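BH1328 protein (Bacillus halodurans, PDB 2O5A) probably acts as a ribosomal silencing factor that binds ribosomal protein uL14 and blocks joining of the two ribosomal subunits, thereby repressing translation. Local coordinates at residues N43-V48 and V89-E94; F37-G42 and R95-L100; V11-D16 and A52-K57. All blocks are in the same frame, centred on the assembly; numbering follows the deposited sequence.

Contact 1: N43-V48 and V89-E94. With MN (manganese (II) ion), chain C.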
ATOM      1  N   ASN A  43      -8.262 -18.012   3.713  1.00 21.12           N
ATOM      2  CA  ASN A  43      -9.148 -17.983   4.869  1.00 21.86           C
ATOM      3  C   ASN A  43      -8.458 -18.402   6.163  1.00 21.33           C
ATOM      4  O   ASN A  43      -9.067 -18.392   7.232  1.00 21.99           O
ATOM      5  CB  ASN A  43     -10.364 -18.871   4.614  1.00 20.01           C
ATOM      6  CG  ASN A  43     -11.126 -18.461   3.368  1.00 21.47           C
ATOM      7  OD1 ASN A  43     -11.389 -17.280   3.151  1.00 20.60           O
ATOM      8  ND2 ASN A  43     -11.483 -19.439   2.544  1.00 21.13           N
ATOM      9  N   SER A  44      -7.187 -18.773   6.057  1.00 20.04           N
ATOM     10  CA  SER A  44      -6.405 -19.184   7.217  1.00 17.67           C
ATOM     11  C   SER A  44      -4.940 -18.968   6.875  1.00 17.53           C
ATOM     12  O   SER A  44      -4.586 -18.841   5.705  1.00 17.08           O
ATOM     13  CB  SER A  44      -6.642 -20.661   7.538  1.00 15.92           C
ATOM     14  OG  SER A  44      -6.036 -21.501   6.572  1.00  4.72           O
ATOM     15  N   GLU A  45      -4.087 -18.926   7.890  1.00 19.33           N
ATOM     16  CA  GLU A  45      -2.667 -18.717   7.654  1.00 19.76           C
ATOM     17  C   GLU A  45      -2.059 -19.887   6.893  1.00 20.11           C
ATOM     18  O   GLU A  45      -1.055 -19.727   6.197  1.00 21.52           O
ATOM     19  CB  GLU A  45      -1.945 -18.488   8.982  1.00 17.71           C
ATOM     20  CG  GLU A  45      -2.203 -17.094   9.535  1.00 16.62           C
ATOM     21  CD  GLU A  45      -1.581 -16.855  10.889  1.00 16.77           C
ATOM     22  OE1 GLU A  45      -1.880 -15.800  11.485  1.00 11.60           O
ATOM     23  OE2 GLU A  45      -0.799 -17.710  11.356  1.00 18.12           O
ATOM     24  N   LYS A  46      -2.676 -21.060   7.011  1.00 20.20           N
ATOM     25  CA  LYS A  46      -2.191 -22.241   6.302  1.00 20.45           C
ATOM     26  C   LYS A  46      -2.550 -22.131   4.826  1.00 21.41           C
ATOM     27  O   LYS A  46      -1.781 -22.546   3.958  1.00 22.02           O
ATOM     28  CB  LYS A  46      -2.817 -23.518   6.870  1.00 21.86           C
ATOM     29  CG  LYS A  46      -2.436 -24.773   6.088  1.00 26.60           C
ATOM     30  CD  LYS A  46      -3.279 -25.967   6.491  1.00 30.16           C
ATOM     31  CE  LYS A  46      -2.900 -27.201   5.691  1.00 32.49           C
ATOM     32  NZ  LYS A  46      -3.756 -28.370   6.033  1.00 35.68           N
ATOM     33  N   GLN A  47      -3.725 -21.576   4.542  1.00 21.56           N
ATOM     34  CA  GLN A  47      -4.165 -21.428   3.161  1.00 20.62           C
ATOM     35  C   GLN A  47      -3.386 -20.314   2.476  1.00 20.87           C
ATOM     36  O   GLN A  47      -3.088 -20.399   1.289  1.00 19.37           O
ATOM     37  CB  GLN A  47      -5.659 -21.104   3.092  1.00 20.15           C
ATOM     38  CG  GLN A  47      -6.287 -21.456   1.749  1.00 22.30           C
ATOM     39  CD  GLN A  47      -7.501 -20.611   1.425  1.00 23.45           C
ATOM     40  OE1 GLN A  47      -8.141 -20.053   2.315  1.00 25.61           O
ATOM     41  NE2 GLN A  47      -7.832 -20.523   0.143  1.00 22.08           N
ATOM     42  N   VAL A  48      -3.067 -19.267   3.230  1.00 20.71           N
ATOM     43  CA  VAL A  48      -2.316 -18.143   2.685  1.00 19.67           C
ATOM     44  C   VAL A  48      -0.920 -18.597   2.268  1.00 22.14           C
ATOM     45  O   VAL A  48      -0.417 -18.197   1.218  1.00 22.26           O
ATOM     46  CB  VAL A  48      -2.188 -17.005   3.717  1.00 20.16           C
ATOM     47  CG1 VAL A  48      -1.212 -15.953   3.216  1.00 20.34           C
ATOM     48  CG2 VAL A  48      -3.553 -16.382   3.966  1.00 17.91           C
ATOM     49  N   VAL A  89      -0.855 -11.794  -1.284  1.00 16.01           N
ATOM     50  CA  VAL A  89      -1.732 -12.808  -0.715  1.00 13.83           C
ATOM     51  C   VAL A  89      -2.060 -12.444   0.727  1.00 14.03           C
ATOM     52  O   VAL A  89      -1.229 -12.603   1.622  1.00 15.25           O
ATOM     53  CB  VAL A  89      -1.064 -14.204  -0.743  1.00 14.33           C
ATOM     54  CG1 VAL A  89      -2.022 -15.251  -0.195  1.00 13.49           C
ATOM     55  CG2 VAL A  89      -0.657 -14.556  -2.167  1.00 11.33           C
ATOM     56  N   PHE A  90      -3.275 -11.950   0.948  1.00 15.45           N
ATOM     57  CA  PHE A  90      -3.705 -11.558   2.281  1.00 16.38           C
ATOM     58  C   PHE A  90      -4.481 -12.646   3.005  1.00 17.55           C
ATOM     59  O   PHE A  90      -4.977 -13.593   2.396  1.00 17.09           O
ATOM     60  CB  PHE A  90      -4.607 -10.322   2.228  1.00 13.17           C
ATOM     61  CG  PHE A  90      -3.925  -9.078   1.750  1.00 11.84           C
ATOM     62  CD1 PHE A  90      -3.695  -8.871   0.395  1.00 10.98           C
ATOM     63  CD2 PHE A  90      -3.537  -8.097   2.655  1.00 12.40           C
ATOM     64  CE1 PHE A  90      -3.092  -7.702  -0.053  1.00 12.72           C
ATOM     65  CE2 PHE A  90      -2.933  -6.924   2.218  1.00 11.20           C
ATOM     66  CZ  PHE A  90      -2.712  -6.725   0.861  1.00 13.35           C
ATOM     67  N   HIS A  91      -4.573 -12.488   4.318  1.00 17.78           N
ATOM     68  CA  HIS A  91      -5.334 -13.398   5.159  1.00 20.91           C
ATOM     69  C   HIS A  91      -6.675 -12.678   5.234  1.00 23.89           C
ATOM     70  O   HIS A  91      -6.713 -11.469   5.466  1.00 25.58           O
ATOM     71  CB  HIS A  91      -4.694 -13.506   6.546  1.00 21.00           C
ATOM     72  CG  HIS A  91      -5.446 -14.388   7.494  1.00 21.61           C
ATOM     73  ND1 HIS A  91      -6.693 -14.062   7.986  1.00 18.57           N
ATOM     74  CD2 HIS A  91      -5.127 -15.584   8.045  1.00 19.32           C
ATOM     75  CE1 HIS A  91      -7.106 -15.018   8.799  1.00 20.47           C
ATOM     76  NE2 HIS A  91      -6.178 -15.952   8.850  1.00 19.72           N
ATOM     77  N   LYS A  92      -7.765 -13.404   5.025  1.00 27.24           N
ATOM     78  CA  LYS A  92      -9.090 -12.795   5.038  1.00 28.91           C
ATOM     79  C   LYS A  92      -9.314 -11.801   6.179  1.00 31.46           C
ATOM     80  O   LYS A  92     -10.148 -10.903   6.066  1.00 32.35           O
ATOM     81  CB  LYS A  92     -10.171 -13.883   5.076  1.00 27.26           C
ATOM     82  CG  LYS A  92     -10.749 -14.157   6.453  1.00 26.79           C
ATOM     83  CD  LYS A  92     -11.831 -15.220   6.385  1.00 29.31           C
ATOM     84  CE  LYS A  92     -12.776 -15.114   7.569  1.00 30.55           C
ATOM     85  NZ  LYS A  92     -12.064 -15.265   8.867  1.00 30.02           N
ATOM     86  N   ASP A  93      -8.568 -11.953   7.270  1.00 36.65           N
ATOM     87  CA  ASP A  93      -8.710 -11.058   8.417  1.00 40.74           C
ATOM     88  C   ASP A  93      -7.719  -9.898   8.458  1.00 44.85           C
ATOM     89  O   ASP A  93      -7.731  -9.107   9.401  1.00 44.81           O
ATOM     90  CB  ASP A  93      -8.603 -11.847   9.728  1.00 39.11           C
ATOM     91  CG  ASP A  93      -9.793 -12.755   9.967  1.00 36.96           C
ATOM     92  OD1 ASP A  93     -10.933 -12.326   9.688  1.00 37.33           O
ATOM     93  OD2 ASP A  93      -9.591 -13.891  10.445  1.00 36.33           O
ATOM     94  N   GLU A  94      -6.863  -9.789   7.446  1.00 49.93           N
ATOM     95  CA  GLU A  94      -5.882  -8.706   7.406  1.00 56.51           C
ATOM     96  C   GLU A  94      -6.574  -7.377   7.112  1.00 59.89           C
ATOM     97  O   GLU A  94      -7.330  -7.264   6.149  1.00 59.31           O
ATOM     98  CB  GLU A  94      -4.820  -8.990   6.338  1.00 58.34           C
ATOM     99  CG  GLU A  94      -3.591  -8.092   6.427  1.00 63.52           C
ATOM    100  CD  GLU A  94      -2.905  -8.175   7.780  1.00 65.92           C
ATOM    101  OE1 GLU A  94      -1.871  -7.502   7.971  1.00 68.02           O
ATOM    102  OE2 GLU A  94      -3.402  -8.915   8.651  1.00 67.70           O
TER
HETATM  103 MN    MN C 126      -0.691 -15.720  13.094  1.00 15.83          MN
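Val48, in the first turn of helix 45-61, packs against Val89, Phe90 and His91 at the end of strand 85-91, joining helix to mixed sheet in this alpha/beta fold of the Iojap/RsfS family. This is the tight, buried part. The two valine side chains pass antiparallel, with CG1 of Val48 3.6 Å from CG1 of Val89. The other methyl of Val48, CG2, rests on the strand backbone, 3.5 Å from Phe90 O. Beside it His91, its CG anti to the backbone N (chi1 178°), turns a ring edge to the start of the helix: CD2 lies 3.5 Å from Glu45 N, which sits near the ring plane, and 3.6 Å from Glu45 CG. No hydrogen bond crosses between the segments; the helix N-terminus is capped by the N-cap residue Ser44, whose OG accepts from Gln47 N at 3.1 Å.

The outer side is looser. Lys92 runs nearly perpendicular to Asn43, its CD 3.9 Å from Asn43 OD1, while its NZ pairs with the carboxylate of Asp93 in a salt bridge whose hydrogen bonds are weak. Beyond CG, Glu45 runs on extended, its carboxylate plane turned 78° from the His91 ring; OE1, also hydrogen-bonded to Arg76 NH1, binds the manganese ion at 2.0 Å.

Contact 2: F37-G42 and R95-L100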
ATOM      1  N   PHE A  37      -0.411  -5.905 -10.439  1.00 20.77           N
ATOM      2  CA  PHE A  37      -0.418  -6.229  -9.016  1.00 19.37           C
ATOM      3  C   PHE A  37      -1.580  -7.198  -8.847  1.00 19.54           C
ATOM      4  O   PHE A  37      -2.731  -6.835  -9.088  1.00 18.79           O
ATOM      5  CB  PHE A  37      -0.665  -4.972  -8.177  1.00 17.03           C
ATOM      6  CG  PHE A  37       0.590  -4.233  -7.768  1.00 16.93           C
ATOM      7  CD1 PHE A  37       1.818  -4.484  -8.383  1.00 17.83           C
ATOM      8  CD2 PHE A  37       0.531  -3.275  -6.763  1.00 18.58           C
ATOM      9  CE1 PHE A  37       2.964  -3.777  -8.001  1.00 18.01           C
ATOM     10  CE2 PHE A  37       1.667  -2.567  -6.376  1.00 17.71           C
ATOM     11  CZ  PHE A  37       2.886  -2.819  -6.992  1.00 15.91           C
ATOM     12  N   LEU A  38      -1.283  -8.432  -8.448  1.00 18.85           N
ATOM     13  CA  LEU A  38      -2.327  -9.438  -8.276  1.00 19.87           C
ATOM     14  C   LEU A  38      -2.697  -9.607  -6.803  1.00 22.00           C
ATOM     15  O   LEU A  38      -1.840  -9.917  -5.973  1.00 21.21           O
ATOM     16  CB  LEU A  38      -1.859 -10.777  -8.854  1.00 17.70           C
ATOM     17  CG  LEU A  38      -2.858 -11.942  -8.898  1.00 17.27           C
ATOM     18  CD1 LEU A  38      -4.018 -11.602  -9.825  1.00 14.93           C
ATOM     19  CD2 LEU A  38      -2.147 -13.198  -9.379  1.00 13.91           C
ATOM     20  N   ILE A  39      -3.977  -9.405  -6.492  1.00 25.67           N
ATOM     21  CA  ILE A  39      -4.479  -9.521  -5.130  1.00 27.13           C
ATOM     22  C   ILE A  39      -5.467 -10.659  -4.918  1.00 27.74           C
ATOM     23  O   ILE A  39      -6.271 -10.992  -5.793  1.00 27.72           O
ATOM     24  CB  ILE A  39      -5.121  -8.207  -4.683  1.00 28.47           C
ATOM     25  CG1 ILE A  39      -4.225  -7.068  -5.174  1.00 29.43           C
ATOM     26  CG2 ILE A  39      -5.344  -8.211  -3.168  1.00 26.89           C
ATOM     27  CD1 ILE A  39      -4.669  -5.705  -4.859  1.00 29.40           C
ATOM     28  N   CYS A  40      -5.383 -11.250  -3.738  1.00 28.88           N
ATOM     29  CA  CYS A  40      -6.242 -12.352  -3.351  1.00 27.02           C
ATOM     30  C   CYS A  40      -6.039 -12.597  -1.870  1.00 25.54           C
ATOM     31  O   CYS A  40      -5.223 -11.932  -1.228  1.00 25.89           O
ATOM     32  CB  CYS A  40      -5.883 -13.603  -4.147  1.00 25.30           C
ATOM     33  SG  CYS A  40      -4.201 -14.197  -3.864  1.00 21.55           S
ATOM     34  N   HIS A  41      -6.777 -13.553  -1.324  1.00 26.34           N
ATOM     35  CA  HIS A  41      -6.651 -13.842   0.090  1.00 27.76           C
ATOM     36  C   HIS A  41      -6.954 -15.290   0.435  1.00 26.60           C
ATOM     37  O   HIS A  41      -7.576 -16.016  -0.342  1.00 24.36           O
ATOM     38  CB  HIS A  41      -7.573 -12.922   0.892  1.00 28.52           C
ATOM     39  CG  HIS A  41      -9.014 -13.322   0.854  1.00 30.58           C
ATOM     40  ND1 HIS A  41      -9.464 -14.537   1.327  1.00 31.67           N
ATOM     41  CD2 HIS A  41     -10.111 -12.669   0.398  1.00 32.76           C
ATOM     42  CE1 HIS A  41     -10.771 -14.611   1.168  1.00 31.08           C
ATOM     43  NE2 HIS A  41     -11.189 -13.494   0.607  1.00 31.67           N
ATOM     44  N   GLY A  42      -6.494 -15.692   1.613  1.00 25.49           N
ATOM     45  CA  GLY A  42      -6.728 -17.040   2.099  1.00 22.82           C
ATOM     46  C   GLY A  42      -7.611 -16.921   3.323  1.00 20.34           C
ATOM     47  O   GLY A  42      -7.703 -15.845   3.912  1.00 18.77           O
ATOM     48  N   ARG A  95      -6.310  -6.373   7.945  1.00 62.19           N
ATOM     49  CA  ARG A  95      -6.925  -5.058   7.780  1.00 65.59           C
ATOM     50  C   ARG A  95      -6.445  -4.266   6.567  1.00 65.40           C
ATOM     51  O   ARG A  95      -7.248  -3.633   5.882  1.00 64.55           O
ATOM     52  CB  ARG A  95      -6.730  -4.213   9.045  1.00 70.05           C
ATOM     53  CG  ARG A  95      -7.490  -4.729  10.257  1.00 79.05           C
ATOM     54  CD  ARG A  95      -7.644  -3.648  11.318  1.00 85.99           C
ATOM     55  NE  ARG A  95      -6.378  -3.308  11.961  1.00 92.79           N
ATOM     56  CZ  ARG A  95      -6.244  -2.365  12.889  1.00 96.57           C
ATOM     57  NH1 ARG A  95      -7.298  -1.663  13.283  1.00 98.95           N
ATOM     58  NH2 ARG A  95      -5.058  -2.128  13.430  1.00 98.83           N
ATOM     59  N   ALA A  96      -5.143  -4.291   6.303  1.00 63.82           N
ATOM     60  CA  ALA A  96      -4.595  -3.564   5.162  1.00 61.58           C
ATOM     61  C   ALA A  96      -5.223  -4.085   3.874  1.00 59.96           C
ATOM     62  O   ALA A  96      -5.121  -3.460   2.819  1.00 60.75           O
ATOM     63  CB  ALA A  96      -3.082  -3.728   5.110  1.00 59.72           C
ATOM     64  N   TYR A  97      -5.878  -5.237   3.981  1.00 58.81           N
ATOM     65  CA  TYR A  97      -6.532  -5.879   2.849  1.00 58.59           C
ATOM     66  C   TYR A  97      -7.864  -5.211   2.519  1.00 62.70           C
ATOM     67  O   TYR A  97      -8.385  -5.357   1.413  1.00 63.86           O
ATOM     68  CB  TYR A  97      -6.739  -7.366   3.164  1.00 49.33           C
ATOM     69  CG  TYR A  97      -7.532  -8.131   2.129  1.00 38.77           C
ATOM     70  CD1 TYR A  97      -7.171  -8.102   0.783  1.00 32.02           C
ATOM     71  CD2 TYR A  97      -8.634  -8.899   2.500  1.00 35.04           C
ATOM     72  CE1 TYR A  97      -7.893  -8.813  -0.170  1.00 29.01           C
ATOM     73  CE2 TYR A  97      -9.362  -9.615   1.556  1.00 29.42           C
ATOM     74  CZ  TYR A  97      -8.982  -9.566   0.224  1.00 28.67           C
ATOM     75  OH  TYR A  97      -9.702 -10.258  -0.722  1.00 25.82           O
ATOM     76  N   TYR A  98      -8.411  -4.474   3.481  1.00 66.75           N
ATOM     77  CA  TYR A  98      -9.677  -3.781   3.276  1.00 69.51           C
ATOM     78  C   TYR A  98      -9.450  -2.282   3.117  1.00 71.45           C
ATOM     79  O   TYR A  98     -10.388  -1.516   2.893  1.00 71.63           O
ATOM     80  CB  TYR A  98     -10.629  -4.059   4.441  1.00 71.48           C
ATOM     81  CG  TYR A  98     -10.973  -5.526   4.579  1.00 74.11           C
ATOM     82  CD1 TYR A  98     -10.208  -6.371   5.383  1.00 75.15           C
ATOM     83  CD2 TYR A  98     -12.042  -6.078   3.875  1.00 75.25           C
ATOM     84  CE1 TYR A  98     -10.494  -7.735   5.473  1.00 76.15           C
ATOM     85  CE2 TYR A  98     -12.335  -7.438   3.957  1.00 76.13           C
ATOM     86  CZ  TYR A  98     -11.559  -8.260   4.759  1.00 76.36           C
ATOM     87  OH  TYR A  98     -11.843  -9.604   4.833  1.00 75.58           O
ATOM     88  N   ASN A  99      -8.190  -1.878   3.234  1.00 72.22           N
ATOM     89  CA  ASN A  99      -7.792  -0.483   3.083  1.00 71.32           C
ATOM     90  C   ASN A  99      -6.912  -0.390   1.848  1.00 73.86           C
ATOM     91  O   ASN A  99      -6.300   0.642   1.573  1.00 72.35           O
ATOM     92  CB  ASN A  99      -7.014  -0.013   4.313  1.00 70.54           C
ATOM     93  CG  ASN A  99      -7.909   0.230   5.511  1.00 69.89           C
ATOM     94  OD1 ASN A  99      -7.430   0.432   6.626  1.00 69.82           O
ATOM     95  ND2 ASN A  99      -9.218   0.225   5.284  1.00 70.40           N
ATOM     96  N   LEU A 100      -6.862  -1.491   1.107  1.00 75.99           N
ATOM     97  CA  LEU A 100      -6.071  -1.574  -0.108  1.00 76.26           C
ATOM     98  C   LEU A 100      -6.677  -0.632  -1.141  1.00 78.36           C
ATOM     99  O   LEU A 100      -6.181  -0.509  -2.262  1.00 77.77           O
ATOM    100  CB  LEU A 100      -6.083  -3.012  -0.622  1.00 75.47           C
ATOM    101  CG  LEU A 100      -4.732  -3.595  -1.032  1.00 74.89           C
ATOM    102  CD1 LEU A 100      -3.676  -3.264   0.010  1.00 73.75           C
ATOM    103  CD2 LEU A 100      -4.866  -5.092  -1.192  1.00 74.74           C
TER
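His41 and Tyr97 mark the closest backbone approach, their CA atoms 8.4 Å apart, so strand 37-42 and the irregular turn 95-100 meet through side chains with no hydrogen bond between them. The segment that follows strand 85-91 thus packs over one face of the mixed sheet of the alpha/beta fold, opposite the face on which helix 4-16 lies. Tyr97 does most of the work. Its CG stands anti to the backbone N (chi1 174°), which sends the ring from the turn across to the strand. There it meets the His41 ring obliquely, planes 74° apart, and His41 CB lies over the phenol ring in an off-centre CH-pi contact. The rings are modelled too close at the Tyr97 hydroxyl, however, so the exact fit of this pair is doubtful.

Two residues back along the strand, Ile39 touches the tyrosine at its edge: CG2 lies near the ring plane, 4.0 Å from Tyr97 CE1. Its longer branch reaches Leu100 tip to tip, with Ile39 CD1 3.7 Å from Leu100 CD2, although Leu100 is poorly ordered. At the turn Arg95, also poorly ordered, forms a salt bridge with Glu94 of the second subunit.

Phe90 of the parallel neighbouring strand 85-91 touches Ile39, Tyr97 and Leu100, and Ile39 also packs on Trp104 and on Leu25 of strand 22-26. From the other face of strand 36-42, Leu38 and Cys40 pack on helix 4-16.

Contact 3: V11-D16 and A52-K57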
ATOM      1  N   VAL A  11      -2.050 -15.996 -11.847  1.00 38.42           N
ATOM      2  CA  VAL A  11      -3.475 -16.204 -11.604  1.00 36.96           C
ATOM      3  C   VAL A  11      -3.793 -17.686 -11.452  1.00 37.56           C
ATOM      4  O   VAL A  11      -4.571 -18.074 -10.581  1.00 36.49           O
ATOM      5  CB  VAL A  11      -4.335 -15.624 -12.751  1.00 34.93           C
ATOM      6  CG1 VAL A  11      -5.801 -15.970 -12.535  1.00 34.92           C
ATOM      7  CG2 VAL A  11      -4.165 -14.115 -12.809  1.00 36.14           C
ATOM      8  N   ASN A  12      -3.192 -18.513 -12.302  1.00 38.41           N
ATOM      9  CA  ASN A  12      -3.411 -19.952 -12.250  1.00 39.75           C
ATOM     10  C   ASN A  12      -2.856 -20.536 -10.956  1.00 41.42           C
ATOM     11  O   ASN A  12      -3.570 -21.210 -10.213  1.00 42.45           O
ATOM     12  CB  ASN A  12      -2.754 -20.633 -13.453  1.00 41.01           C
ATOM     13  CG  ASN A  12      -3.484 -20.356 -14.753  1.00 41.90           C
ATOM     14  OD1 ASN A  12      -3.085 -20.831 -15.816  1.00 43.10           O
ATOM     15  ND2 ASN A  12      -4.565 -19.585 -14.673  1.00 41.55           N
ATOM     16  N   ALA A  13      -1.580 -20.275 -10.693  1.00 40.45           N
ATOM     17  CA  ALA A  13      -0.932 -20.770  -9.484  1.00 38.85           C
ATOM     18  C   ALA A  13      -1.821 -20.471  -8.283  1.00 38.22           C
ATOM     19  O   ALA A  13      -2.182 -21.368  -7.519  1.00 40.45           O
ATOM     20  CB  ALA A  13       0.425 -20.101  -9.307  1.00 37.56           C
ATOM     21  N   VAL A  14      -2.170 -19.200  -8.131  1.00 38.07           N
ATOM     22  CA  VAL A  14      -3.023 -18.747  -7.042  1.00 35.93           C
ATOM     23  C   VAL A  14      -4.394 -19.429  -7.092  1.00 37.32           C
ATOM     24  O   VAL A  14      -5.033 -19.632  -6.059  1.00 34.73           O
ATOM     25  CB  VAL A  14      -3.199 -17.208  -7.106  1.00 34.18           C
ATOM     26  CG1 VAL A  14      -4.559 -16.802  -6.589  1.00 33.64           C
ATOM     27  CG2 VAL A  14      -2.112 -16.533  -6.283  1.00 30.83           C
ATOM     28  N   ASP A  15      -4.832 -19.789  -8.295  1.00 38.58           N
ATOM     29  CA  ASP A  15      -6.127 -20.438  -8.478  1.00 39.63           C
ATOM     30  C   ASP A  15      -6.124 -21.919  -8.111  1.00 41.67           C
ATOM     31  O   ASP A  15      -7.138 -22.455  -7.666  1.00 39.38           O
ATOM     32  CB  ASP A  15      -6.595 -20.280  -9.928  1.00 42.18           C
ATOM     33  CG  ASP A  15      -7.811 -19.383 -10.047  1.00 44.99           C
ATOM     34  OD1 ASP A  15      -7.756 -18.236  -9.556  1.00 46.29           O
ATOM     35  OD2 ASP A  15      -8.821 -19.826 -10.633  1.00 48.89           O
ATOM     36  N   ASP A  16      -4.986 -22.580  -8.305  1.00 43.80           N
ATOM     37  CA  ASP A  16      -4.871 -23.998  -7.983  1.00 44.88           C
ATOM     38  C   ASP A  16      -5.050 -24.228  -6.487  1.00 43.76           C
ATOM     39  O   ASP A  16      -5.512 -25.289  -6.064  1.00 41.67           O
ATOM     40  CB  ASP A  16      -3.505 -24.530  -8.425  1.00 52.38           C
ATOM     41  CG  ASP A  16      -3.365 -24.605  -9.930  1.00 61.16           C
ATOM     42  OD1 ASP A  16      -2.221 -24.701 -10.418  1.00 65.77           O
ATOM     43  OD2 ASP A  16      -4.400 -24.578 -10.627  1.00 65.48           O
ATOM     44  N   ALA A  52       0.936 -18.786  -1.474  1.00 21.37           N
ATOM     45  CA  ALA A  52       2.247 -18.186  -1.653  1.00 21.00           C
ATOM     46  C   ALA A  52       3.280 -19.208  -2.105  1.00 22.24           C
ATOM     47  O   ALA A  52       4.181 -18.887  -2.878  1.00 19.62           O
ATOM     48  CB  ALA A  52       2.695 -17.533  -0.358  1.00 20.21           C
ATOM     49  N   HIS A  53       3.146 -20.443  -1.629  1.00 22.92           N
ATOM     50  CA  HIS A  53       4.090 -21.496  -1.985  1.00 23.91           C
ATOM     51  C   HIS A  53       3.874 -22.014  -3.406  1.00 24.57           C
ATOM     52  O   HIS A  53       4.839 -22.288  -4.121  1.00 22.82           O
ATOM     53  CB  HIS A  53       3.990 -22.650  -0.983  1.00 23.52           C
ATOM     54  CG  HIS A  53       5.167 -23.583  -1.020  1.00 24.76           C
ATOM     55  ND1 HIS A  53       5.182 -24.731  -1.777  1.00 23.47           N
ATOM     56  CD2 HIS A  53       6.363 -23.522  -0.398  1.00 26.28           C
ATOM     57  CE1 HIS A  53       6.342 -25.342  -1.621  1.00 23.33           C
ATOM     58  NE2 HIS A  53       7.079 -24.627  -0.785  1.00 26.45           N
ATOM     59  N   GLU A  54       2.617 -22.150  -3.814  1.00 27.31           N
ATOM     60  CA  GLU A  54       2.310 -22.629  -5.160  1.00 30.09           C
ATOM     61  C   GLU A  54       2.834 -21.615  -6.168  1.00 31.76           C
ATOM     62  O   GLU A  54       3.252 -21.976  -7.269  1.00 30.26           O
ATOM     63  CB  GLU A  54       0.799 -22.805  -5.335  1.00 33.12           C
ATOM     64  CG  GLU A  54       0.364 -23.282  -6.721  1.00 39.21           C
ATOM     65  CD  GLU A  54       0.915 -24.651  -7.080  1.00 43.36           C
ATOM     66  OE1 GLU A  54       1.008 -25.511  -6.182  1.00 45.50           O
ATOM     67  OE2 GLU A  54       1.243 -24.871  -8.266  1.00 43.66           O
ATOM     68  N   LEU A  55       2.806 -20.342  -5.783  1.00 31.32           N
ATOM     69  CA  LEU A  55       3.292 -19.275  -6.644  1.00 31.84           C
ATOM     70  C   LEU A  55       4.808 -19.397  -6.744  1.00 32.80           C
ATOM     71  O   LEU A  55       5.388 -19.215  -7.816  1.00 33.21           O
ATOM     72  CB  LEU A  55       2.914 -17.909  -6.065  1.00 32.98           C
ATOM     73  CG  LEU A  55       2.150 -16.968  -7.003  1.00 34.18           C
ATOM     74  CD1 LEU A  55       1.867 -15.655  -6.293  1.00 34.72           C
ATOM     75  CD2 LEU A  55       2.960 -16.730  -8.267  1.00 36.05           C
ATOM     76  N   LYS A  56       5.442 -19.710  -5.618  1.00 37.00           N
ATOM     77  CA  LYS A  56       6.889 -19.877  -5.576  1.00 35.56           C
ATOM     78  C   LYS A  56       7.264 -21.113  -6.383  1.00 35.50           C
ATOM     79  O   LYS A  56       8.179 -21.083  -7.206  1.00 36.13           O
ATOM     80  CB  LYS A  56       7.363 -20.042  -4.131  1.00 33.64           C
ATOM     81  CG  LYS A  56       8.843 -20.361  -4.010  1.00 33.90           C
ATOM     82  CD  LYS A  56       9.288 -20.449  -2.560  1.00 34.96           C
ATOM     83  CE  LYS A  56      10.803 -20.530  -2.472  1.00 35.88           C
ATOM     84  NZ  LYS A  56      11.286 -20.549  -1.067  1.00 35.60           N
ATOM     85  N   LYS A  57       6.541 -22.201  -6.138  1.00 38.34           N
ATOM     86  CA  LYS A  57       6.774 -23.460  -6.828  1.00 43.43           C
ATOM     87  C   LYS A  57       6.660 -23.272  -8.341  1.00 44.94           C
ATOM     88  O   LYS A  57       7.533 -23.702  -9.094  1.00 43.31           O
ATOM     89  CB  LYS A  57       5.763 -24.503  -6.344  1.00 46.09           C
ATOM     90  CG  LYS A  57       5.991 -25.906  -6.877  1.00 51.70           C
ATOM     91  CD  LYS A  57       5.173 -26.921  -6.092  1.00 56.20           C
ATOM     92  CE  LYS A  57       5.263 -28.306  -6.709  1.00 58.58           C
ATOM     93  NZ  LYS A  57       4.572 -28.356  -8.027  1.00 60.91           N
TER
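Ala13 sits against Glu54 and Leu55 where two helices of the alpha/beta fold, 4-16 and 45-61, pack together beside the sheet. The segment axes come within 8.1 Å, and their N-to-C directions differ by 137°, a splayed antiparallel crossing. The alanine is the point of closest backbone approach, and its small side chain suits that spacing: its CB lies 4.0 Å from Leu55 CA, and the CA atoms of Ala13 and Leu55 are 5.3 Å apart. On one flank Glu54 lays its aliphatic part against the backbone of the first helix, CG 3.3 Å from Ala13 O. On the other, Val14 and Leu55 run alongside one another, both directed alike, with Val14 CG2 4.1 Å from Leu55 CD1. The pairing is thus van der Waals packing, with no hydrogen bond between the segments.

One layer out, Val14 also packs on Ile51 of the partner helix and faces the sheet at Val22 and Cys40, while Leu55 touches Leu82 in the loop after strand 77-81. Toward solvent the character changes. Glu54 bends at chi2 (62°) and brings its acid group toward that of Asp16, a like-charge approach that could raise the proton affinity of either group, though Lys17, which Glu54 touches, may offset the effect. The carboxylate planes are 69° apart, and Asp16 OD1 lies 4.1 Å from Glu54 OE2.

All three contacts lie in one alpha/beta unit built around the mixed sheet. Contacts 1 and 2 are neighbours, their centres about 10 Å apart; they meet through adjoining strands 36-42 and 85-91, and Tyr98 OH probably hydrogen-bonds to Lys92 O between them. The centre of contact 3 is about 14 Å from that of contact 1, with which it shares helix 45-61, and about 16 Å from that of contact 2, on the opposite side of the chain's centre. Along the sequence contact 1 is nested inside the loop closed by contact 2, whereas contact 3 crosses both. Residues far apart in sequence are thereby interlocked into a single compact domain, and contacts 1 and 2 also reach the second subunit.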